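Local coordinates for protein alpha-2,3-sialyltransferase (Campylobacter jejuni, PDB 2P2V) that is part of a longer monofunctional sialyltransferase that probably transfers sialic acid from CMP-sialic acid to acceptor glycans in alpha-2,3 linkage, at residues 21-26 and 41-46; 144-149 and 210-215. All blocks are in the same frame, centred on the assembly; numbering follows the deposited sequence.

Contacts 1 and 2 lie about 21 Å apart, centre to centre, and approach the same donor analogue, CSF, from different parts of one domain. Contact 1 is a mostly buried pairing of two neighbouring parallel strands: backbone hydrogen bonds join them, and isoleucine and aromatic side chains meet on both faces. Contact 2 is partly buried and joins a loop to helix 207-221, chiefly through a carboxylate and a threonine, with one water beside the carboxylate and another farther out. Both meet the nucleotide's ribose, contact 1 through Gly26 near O4' and contact 2 through Thr149 at O2'. Helix 150-161 links them, packing on Ile24 and Phe46 in one and following directly after Thr149 in the other.

Contact 1. Residues 21-26 and 41-46; sequences NIIIAG and REYDVF. With CSF (cytidine-5'-monophosphate-3-fluoro-N-acetyl-neuraminic acid), chain O; EDO (1,2-ethanediol), chain E.
Ile22 lays its terminal methyl over the ring of Phe46, with CD1 3.8 Å from the ring centroid in a CH-pi contact offset toward the CD1-CE1 rim. The two side chains cross at about a right angle. With CG1 anti to the backbone N (chi1 -175°), the isoleucine reaches across to the neighbouring strand, where its CD1 also comes within 3.6 Å of Asp44 CB. On the other face of the sheet Ile23 turns toward Tyr43 instead. Its CG1 approaches Tyr43 CD1 at 3.5 Å and at a slant to the ring, while an ethanediol molecule, probably from the crystallisation liquor, lies over one ring face.

Asn21 extends the pairing back to Glu42, ahead of strand 44-48. Its ND2 donates to Glu42 O at 2.9 Å, and that oxygen lies close to the asparagine's amide plane, only 12° out of it. Further on, the backbones run parallel and in register: Asn21 O accepts from Asp44 N, Ile23 N gives to Asp44 O, Ile23 O takes Phe46 N at 2.8 Å, and Ala25 N closes on Phe46 O. Ile23 thus spends both its backbone polar atoms on this partner. Asp44 sends OD2 elsewhere, to Tyr163 OH.

Beyond Ala25 the chain leaves the strand at Gly26, whose CA comes 3.2 Å from CSF O4', close against the ribose. Strand 21-25 is flanked by 44-48 and, through backbone bonds from Ile22, Ile24 and Gly26, by 165-169. Helix 150-161 packs Met154 on both Ile24 and Phe46, and strand 62-68 extends the parallel sheet past Phe46.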
loop_
_atom_site.group_PDB
_atom_site.type_symbol
_atom_site.label_atom_id
_atom_site.label_comp_id
_atom_site.label_asym_id
_atom_site.label_seq_id
_atom_site.Cartn_x
_atom_site.Cartn_y
_atom_site.Cartn_z
ATOM N N ASN A 21 -21.258 13.200 26.966
ATOM C CA ASN A 21 -21.170 12.388 28.155
ATOM C C ASN A 21 -21.076 10.916 27.786
ATOM O O ASN A 21 -21.865 10.436 26.996
ATOM C CB ASN A 21 -22.436 12.494 29.030
ATOM C CG ASN A 21 -22.620 13.895 29.652
ATOM O OD1 ASN A 21 -21.643 14.571 29.998
ATOM N ND2 ASN A 21 -23.889 14.312 29.802
ATOM N N ILE A 22 -20.189 10.216 28.451
ATOM C CA ILE A 22 -20.039 8.795 28.116
ATOM C C ILE A 22 -19.936 8.016 29.409
ATOM O O ILE A 22 -19.240 8.430 30.328
ATOM C CB ILE A 22 -18.819 8.609 27.130
ATOM C CG1 ILE A 22 -18.704 7.129 26.655
ATOM C CG2 ILE A 22 -17.504 9.038 27.751
ATOM C CD1 ILE A 22 -19.838 6.694 25.777
ATOM N N ILE A 23 -20.641 6.887 29.494
ATOM C CA ILE A 23 -20.495 5.970 30.594
ATOM C C ILE A 23 -19.683 4.832 30.005
ATOM O O ILE A 23 -20.029 4.341 28.921
ATOM C CB ILE A 23 -21.855 5.401 31.061
ATOM C CG1 ILE A 23 -22.904 6.523 31.235
ATOM C CG2 ILE A 23 -21.689 4.520 32.290
ATOM C CD1 ILE A 23 -22.412 7.724 32.067
ATOM N N ILE A 24 -18.646 4.443 30.740
ATOM C CA ILE A 24 -17.685 3.453 30.347
ATOM C C ILE A 24 -17.671 2.401 31.433
ATOM O O ILE A 24 -17.312 2.681 32.587
ATOM C CB ILE A 24 -16.294 4.084 30.107
ATOM C CG1 ILE A 24 -16.365 5.095 28.939
ATOM C CG2 ILE A 24 -15.254 2.960 29.879
ATOM C CD1 ILE A 24 -15.059 5.812 28.611
ATOM N N ALA A 25 -18.099 1.187 31.082
ATOM C CA ALA A 25 -18.215 0.127 32.064
ATOM C C ALA A 25 -17.253 -1.014 31.855
ATOM O O ALA A 25 -17.186 -1.608 30.755
ATOM C CB ALA A 25 -19.620 -0.366 32.127
ATOM N N GLY A 26 -16.485 -1.305 32.899
ATOM C CA GLY A 26 -15.739 -2.561 32.989
ATOM C C GLY A 26 -16.715 -3.637 33.422
ATOM O O GLY A 26 -17.930 -3.409 33.550
ATOM N N ARG A 41 -28.155 13.173 32.977
ATOM C CA ARG A 41 -29.412 13.056 32.222
ATOM C C ARG A 41 -29.250 12.375 30.865
ATOM O O ARG A 41 -30.114 11.609 30.439
ATOM C CB ARG A 41 -29.991 14.456 31.951
ATOM C CG ARG A 41 -31.023 14.934 32.984
ATOM C CD ARG A 41 -32.490 14.471 32.649
ATOM N NE ARG A 41 -32.781 14.256 31.209
ATOM C CZ ARG A 41 -32.707 15.173 30.225
ATOM N NH1 ARG A 41 -32.317 16.427 30.455
ATOM N NH2 ARG A 41 -33.004 14.825 28.974
ATOM N N GLU A 42 -28.165 12.713 30.176
ATOM C CA GLU A 42 -27.938 12.199 28.836
ATOM C C GLU A 42 -26.570 11.583 28.769
ATOM O O GLU A 42 -25.632 12.061 29.399
ATOM C CB GLU A 42 -28.054 13.310 27.810
ATOM C CG GLU A 42 -29.439 13.903 27.788
ATOM C CD GLU A 42 -29.840 14.303 26.416
ATOM O OE1 GLU A 42 -29.509 15.449 26.011
ATOM O OE2 GLU A 42 -30.470 13.458 25.732
ATOM N N TYR A 43 -26.462 10.493 28.014
ATOM C CA TYR A 43 -25.192 9.804 27.906
ATOM C C TYR A 43 -25.293 8.670 26.862
ATOM O O TYR A 43 -26.381 8.179 26.565
ATOM C CB TYR A 43 -24.754 9.193 29.257
ATOM C CG TYR A 43 -25.792 8.285 29.885
ATOM C CD1 TYR A 43 -25.911 6.929 29.486
ATOM C CD2 TYR A 43 -26.661 8.764 30.894
ATOM C CE1 TYR A 43 -26.855 6.105 30.063
ATOM C CE2 TYR A 43 -27.615 7.959 31.463
ATOM C CZ TYR A 43 -27.705 6.628 31.057
ATOM O OH TYR A 43 -28.641 5.818 31.606
ATOM N N ASP A 44 -24.125 8.298 26.333
ATOM C CA ASP A 44 -23.930 7.049 25.520
ATOM C C ASP A 44 -23.217 6.083 26.442
ATOM O O ASP A 44 -22.646 6.473 27.459
ATOM C CB ASP A 44 -23.056 7.349 24.275
ATOM C CG ASP A 44 -23.803 8.156 23.204
ATOM O OD1 ASP A 44 -25.024 8.055 23.155
ATOM O OD2 ASP A 44 -23.192 8.922 22.411
ATOM N N VAL A 45 -23.187 4.787 26.091
ATOM C CA VAL A 45 -22.596 3.807 26.965
ATOM C C VAL A 45 -21.551 3.002 26.117
ATOM O O VAL A 45 -21.869 2.651 24.979
ATOM C CB VAL A 45 -23.648 2.793 27.387
ATOM C CG1 VAL A 45 -23.022 1.776 28.231
ATOM C CG2 VAL A 45 -24.830 3.480 28.182
ATOM N N PHE A 46 -20.390 2.697 26.697
ATOM C CA PHE A 46 -19.403 1.787 26.062
ATOM C C PHE A 46 -19.299 0.561 26.953
ATOM O O PHE A 46 -19.258 0.671 28.200
ATOM C CB PHE A 46 -18.023 2.430 25.967
ATOM C CG PHE A 46 -17.831 3.440 24.838
ATOM C CD1 PHE A 46 -18.819 3.751 23.925
ATOM C CD2 PHE A 46 -16.591 4.082 24.738
ATOM C CE1 PHE A 46 -18.567 4.709 22.906
ATOM C CE2 PHE A 46 -16.324 5.015 23.750
ATOM C CZ PHE A 46 -17.310 5.324 22.818
HETATM C C5A CSF O . -8.105 -10.378 30.444
HETATM C C4A CSF O . -7.908 -9.309 31.513
HETATM C C2A CSF O . -9.289 -7.649 30.132
HETATM O O6A CSF O . -9.522 -8.760 29.240
HETATM C C6A CSF O . -9.457 -10.115 29.754
HETATM C C3A CSF O . -8.003 -7.895 30.920
HETATM O O4A CSF O . -6.606 -9.446 32.065
HETATM N N5A CSF O . -8.144 -11.676 31.152
HETATM C C7A CSF O . -9.691 -11.051 28.575
HETATM C C8A CSF O . -11.019 -10.741 27.893
HETATM C C9A CSF O . -11.233 -11.604 26.632
HETATM O O9A CSF O . -12.542 -11.391 26.054
HETATM O O8A CSF O . -12.093 -10.896 28.874
HETATM O O7A CSF O . -8.573 -10.946 27.675
HETATM C C1A CSF O . -9.029 -6.387 29.323
HETATM O OBA CSF O . -8.557 -5.400 29.955
HETATM O OAA CSF O . -9.299 -6.389 28.091
HETATM O O1A CSF O . -10.383 -7.295 31.012
HETATM O O2A CSF O . -11.252 -8.884 32.697
HETATM N N1 CSF O . -12.248 -4.835 35.454
HETATM C C2 CSF O . -11.672 -4.382 36.680
HETATM N N3 CSF O . -11.683 -5.180 37.789
HETATM C C4 CSF O . -12.264 -6.400 37.732
HETATM C C5 CSF O . -12.837 -6.861 36.540
HETATM C C6 CSF O . -12.822 -6.055 35.405
HETATM C "C3'" CSF O . -11.028 -4.503 32.314
HETATM C "C2'" CSF O . -10.884 -3.743 33.618
HETATM C "C1'" CSF O . -12.252 -3.952 34.268
HETATM O "O4'" CSF O . -13.178 -4.434 33.270
HETATM C "C4'" CSF O . -12.520 -4.534 32.007
HETATM P PA CSF O . -11.701 -8.134 31.467
HETATM O "O5'" CSF O . -12.710 -6.971 31.991
HETATM C "C5'" CSF O . -12.967 -5.782 31.248
HETATM O "O3'" CSF O . -10.364 -3.818 31.257
HETATM O "O2'" CSF O . -10.654 -2.333 33.352
HETATM N N4 CSF O . -12.293 -7.211 38.833
HETATM O O2 CSF O . -11.118 -3.249 36.716
HETATM O O3A CSF O . -12.419 -8.804 30.331
HETATM C C10 CSF O . -7.647 -12.747 30.508
HETATM O O10 CSF O . -7.183 -12.702 29.359
HETATM C C11 CSF O . -7.707 -14.045 31.281
HETATM F F3A CSF O . -6.955 -7.677 30.055
HETATM C C1 EDO E . -29.256 9.193 27.912
HETATM O O1 EDO E . -29.162 9.617 26.553
HETATM C C2 EDO E . -29.991 7.886 28.027
HETATM O O2 EDO E . -30.937 8.074 29.092
#

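Contact 2. Residues 144-149 and 210-215. With CSF (cytidine-5'-monophosphate-3-fluoro-N-acetyl-neuraminic acid), chain O; EDO (1,2-ethanediol), chain D; EDO (1,2-ethanediol), chain K.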
loop_
_atom_site.group_PDB
_atom_site.type_symbol
_atom_site.label_atom_id
_atom_site.label_comp_id
_atom_site.label_asym_id
_atom_site.label_seq_id
_atom_site.Cartn_x
_atom_site.Cartn_y
_atom_site.Cartn_z
ATOM N N PHE A 144 8.746 -1.514 28.674
ATOM C CA PHE A 144 8.510 -1.802 30.111
ATOM C C PHE A 144 7.447 -2.856 30.330
ATOM O O PHE A 144 7.173 -3.183 31.498
ATOM C CB PHE A 144 8.172 -0.534 30.926
ATOM C CG PHE A 144 9.267 0.522 30.909
ATOM C CD1 PHE A 144 10.405 0.420 31.728
ATOM C CD2 PHE A 144 9.169 1.618 30.075
ATOM C CE1 PHE A 144 11.414 1.389 31.709
ATOM C CE2 PHE A 144 10.173 2.573 30.031
ATOM C CZ PHE A 144 11.304 2.470 30.842
ATOM N N ASN A 145 6.815 -3.349 29.254
ATOM C CA ASN A 145 5.805 -4.409 29.364
ATOM C C ASN A 145 4.637 -4.006 30.234
ATOM O O ASN A 145 4.121 -4.793 31.014
ATOM C CB ASN A 145 6.487 -5.693 29.884
ATOM C CG ASN A 145 5.599 -6.913 29.779
ATOM O OD1 ASN A 145 4.836 -7.090 28.813
ATOM N ND2 ASN A 145 5.694 -7.784 30.793
ATOM N N LYS A 146 4.226 -2.750 30.115
ATOM C CA LYS A 146 3.039 -2.232 30.768
ATOM C C LYS A 146 1.952 -1.959 29.738
ATOM O O LYS A 146 2.217 -1.288 28.740
ATOM C CB LYS A 146 3.374 -0.929 31.511
ATOM C CG LYS A 146 4.224 -1.142 32.794
ATOM C CD LYS A 146 4.075 0.045 33.760
ATOM C CE LYS A 146 4.725 1.291 33.235
ATOM N NZ LYS A 146 4.503 2.496 34.153
ATOM N N ARG A 147 0.743 -2.448 29.974
ATOM C CA ARG A 147 -0.364 -2.268 29.029
ATOM C C ARG A 147 -1.603 -1.784 29.731
ATOM O O ARG A 147 -1.931 -2.265 30.810
ATOM C CB ARG A 147 -0.679 -3.592 28.302
ATOM C CG ARG A 147 -1.840 -3.498 27.299
ATOM C CD ARG A 147 -1.978 -4.862 26.569
ATOM N NE ARG A 147 -0.713 -5.339 26.031
ATOM C CZ ARG A 147 -0.560 -6.560 25.521
ATOM N NH1 ARG A 147 -1.605 -7.376 25.481
ATOM N NH2 ARG A 147 0.607 -6.975 25.054
ATOM N N ILE A 148 -2.351 -0.881 29.091
ATOM C CA ILE A 148 -3.585 -0.420 29.685
ATOM C C ILE A 148 -4.660 -1.496 29.556
ATOM O O ILE A 148 -4.641 -2.319 28.606
ATOM C CB ILE A 148 -4.063 0.890 29.047
ATOM C CG1 ILE A 148 -4.405 0.687 27.552
ATOM C CG2 ILE A 148 -2.987 2.054 29.309
ATOM C CD1 ILE A 148 -4.994 1.997 26.900
ATOM N N THR A 149 -5.598 -1.514 30.505
ATOM C CA THR A 149 -6.750 -2.434 30.432
ATOM C C THR A 149 -7.814 -1.853 29.530
ATOM O O THR A 149 -7.718 -0.669 29.151
ATOM C CB THR A 149 -7.363 -2.697 31.850
ATOM O OG1 THR A 149 -7.774 -1.447 32.421
ATOM C CG2 THR A 149 -6.319 -3.328 32.731
ATOM N N ASP A 210 -2.976 1.779 35.165
ATOM C CA ASP A 210 -4.297 2.267 34.705
ATOM C C ASP A 210 -4.578 3.631 35.242
ATOM O O ASP A 210 -4.974 4.529 34.490
ATOM C CB ASP A 210 -5.437 1.347 35.113
ATOM C CG ASP A 210 -5.617 0.184 34.164
ATOM O OD1 ASP A 210 -4.917 0.122 33.109
ATOM O OD2 ASP A 210 -6.483 -0.678 34.473
ATOM N N ILE A 211 -4.396 3.806 36.553
ATOM C CA ILE A 211 -4.601 5.123 37.148
ATOM C C ILE A 211 -3.712 6.217 36.552
ATOM O O ILE A 211 -4.212 7.251 36.196
ATOM C CB ILE A 211 -4.585 5.115 38.738
ATOM C CG1 ILE A 211 -5.703 4.207 39.236
ATOM C CG2 ILE A 211 -4.743 6.584 39.299
ATOM C CD1 ILE A 211 -5.538 3.812 40.694
ATOM N N GLU A 212 -2.404 5.978 36.422
ATOM C CA GLU A 212 -1.524 6.979 35.801
ATOM C C GLU A 212 -1.972 7.362 34.370
ATOM O O GLU A 212 -1.989 8.549 33.979
ATOM C CB GLU A 212 -0.114 6.415 35.758
ATOM C CG GLU A 212 0.913 7.379 35.159
ATOM C CD GLU A 212 2.229 6.653 34.945
ATOM O OE1 GLU A 212 2.968 6.483 35.939
ATOM O OE2 GLU A 212 2.497 6.223 33.792
ATOM N N ALA A 213 -2.319 6.340 33.570
ATOM C CA ALA A 213 -2.770 6.564 32.197
ATOM C C ALA A 213 -4.042 7.371 32.179
ATOM O O ALA A 213 -4.207 8.259 31.341
ATOM C CB ALA A 213 -2.982 5.223 31.479
ATOM N N LEU A 214 -4.974 7.040 33.070
ATOM C CA LEU A 214 -6.246 7.812 33.160
ATOM C C LEU A 214 -6.016 9.266 33.577
ATOM O O LEU A 214 -6.638 10.186 33.036
ATOM C CB LEU A 214 -7.188 7.158 34.172
ATOM C CG LEU A 214 -7.982 5.910 33.735
ATOM C CD1 LEU A 214 -8.652 5.232 34.954
ATOM C CD2 LEU A 214 -9.022 6.250 32.662
ATOM N N LYS A 215 -5.133 9.471 34.536
ATOM C CA LYS A 215 -4.781 10.846 34.972
ATOM C C LYS A 215 -4.103 11.617 33.844
ATOM O O LYS A 215 -4.356 12.799 33.633
ATOM C CB LYS A 215 -3.905 10.793 36.229
ATOM C CG LYS A 215 -4.686 10.368 37.499
ATOM C CD LYS A 215 -3.895 10.672 38.782
ATOM C CE LYS A 215 -2.869 9.547 39.131
ATOM N NZ LYS A 215 -2.649 9.366 40.640
HETATM C C5A CSF O . -8.105 -10.378 30.444
HETATM C C4A CSF O . -7.908 -9.309 31.513
HETATM C C2A CSF O . -9.289 -7.649 30.132
HETATM O O6A CSF O . -9.522 -8.760 29.240
HETATM C C6A CSF O . -9.457 -10.115 29.754
HETATM C C3A CSF O . -8.003 -7.895 30.920
HETATM O O4A CSF O . -6.606 -9.446 32.065
HETATM N N5A CSF O . -8.144 -11.676 31.152
HETATM C C7A CSF O . -9.691 -11.051 28.575
HETATM C C8A CSF O . -11.019 -10.741 27.893
HETATM C C9A CSF O . -11.233 -11.604 26.632
HETATM O O9A CSF O . -12.542 -11.391 26.054
HETATM O O8A CSF O . -12.093 -10.896 28.874
HETATM O O7A CSF O . -8.573 -10.946 27.675
HETATM C C1A CSF O . -9.029 -6.387 29.323
HETATM O OBA CSF O . -8.557 -5.400 29.955
HETATM O OAA CSF O . -9.299 -6.389 28.091
HETATM O O1A CSF O . -10.383 -7.295 31.012
HETATM O O2A CSF O . -11.252 -8.884 32.697
HETATM N N1 CSF O . -12.248 -4.835 35.454
HETATM C C2 CSF O . -11.672 -4.382 36.680
HETATM N N3 CSF O . -11.683 -5.180 37.789
HETATM C C4 CSF O . -12.264 -6.400 37.732
HETATM C C5 CSF O . -12.837 -6.861 36.540
HETATM C C6 CSF O . -12.822 -6.055 35.405
HETATM C "C3'" CSF O . -11.028 -4.503 32.314
HETATM C "C2'" CSF O . -10.884 -3.743 33.618
HETATM C "C1'" CSF O . -12.252 -3.952 34.268
HETATM O "O4'" CSF O . -13.178 -4.434 33.270
HETATM C "C4'" CSF O . -12.520 -4.534 32.007
HETATM P PA CSF O . -11.701 -8.134 31.467
HETATM O "O5'" CSF O . -12.710 -6.971 31.991
HETATM C "C5'" CSF O . -12.967 -5.782 31.248
HETATM O "O3'" CSF O . -10.364 -3.818 31.257
HETATM O "O2'" CSF O . -10.654 -2.333 33.352
HETATM N N4 CSF O . -12.293 -7.211 38.833
HETATM O O2 CSF O . -11.118 -3.249 36.716
HETATM O O3A CSF O . -12.419 -8.804 30.331
HETATM C C10 CSF O . -7.647 -12.747 30.508
HETATM O O10 CSF O . -7.183 -12.702 29.359
HETATM C C11 CSF O . -7.707 -14.045 31.281
HETATM F F3A CSF O . -6.955 -7.677 30.055
HETATM C C1 EDO D . -7.421 -3.971 25.265
HETATM O O1 EDO D . -6.603 -5.082 24.838
HETATM C C2 EDO D . -6.619 -3.156 26.262
HETATM O O2 EDO D . -5.536 -3.955 26.766
HETATM C C1 EDO K . -5.594 -7.792 27.156
HETATM O O1 EDO K . -4.720 -6.893 26.471
HETATM C C2 EDO K . -4.909 -9.138 27.304
HETATM O O2 EDO K . -4.116 -9.052 28.497
HETATM O O HOH W 1 4.787 5.104 33.233
HETATM O O HOH W 2 -2.718 -1.440 33.342
#
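Thr149 OG1 is gripped by two groups: it donates a short bond of 2.5 Å to Asp210 OD2 and accepts one of 3.2 Å from O2' of the CSF ribose. Set between the backbone N and the carbonyl carbon (chi1 59°), the hydroxyl reaches OD2 from above the carboxylate plane, 36° out of it, and the side chains cross at about a right angle. Thr149 N adds a second hold, pointing at the syn side of Asp210 OD1 over 3.1 Å with a nearly straight N-H (165°). One carboxylate therefore fixes both the backbone and the hydroxyl of the threonine. A water lies 2.7 Å from that same OD1 and also near Arg147 O.

Next to this polar site, Ile148 CG2 packs against Ala213 CB at 3.8 Å. Farther out, Lys146 NZ and Glu212 OE2 stand 4.2 Å apart, beyond a salt bridge, and are joined through a water; Tyr136 OH also bonds OE2.

Thr149 holds the N-cap position of helix 150-161 without a side-chain capping bond, and the next residue, Ser150, binds CSF too. Asp210 acts as a second-shell residue, orienting the threonine that meets the ribose, within the nucleotide-sugar pocket of a Rossmann-like glycosyltransferase domain.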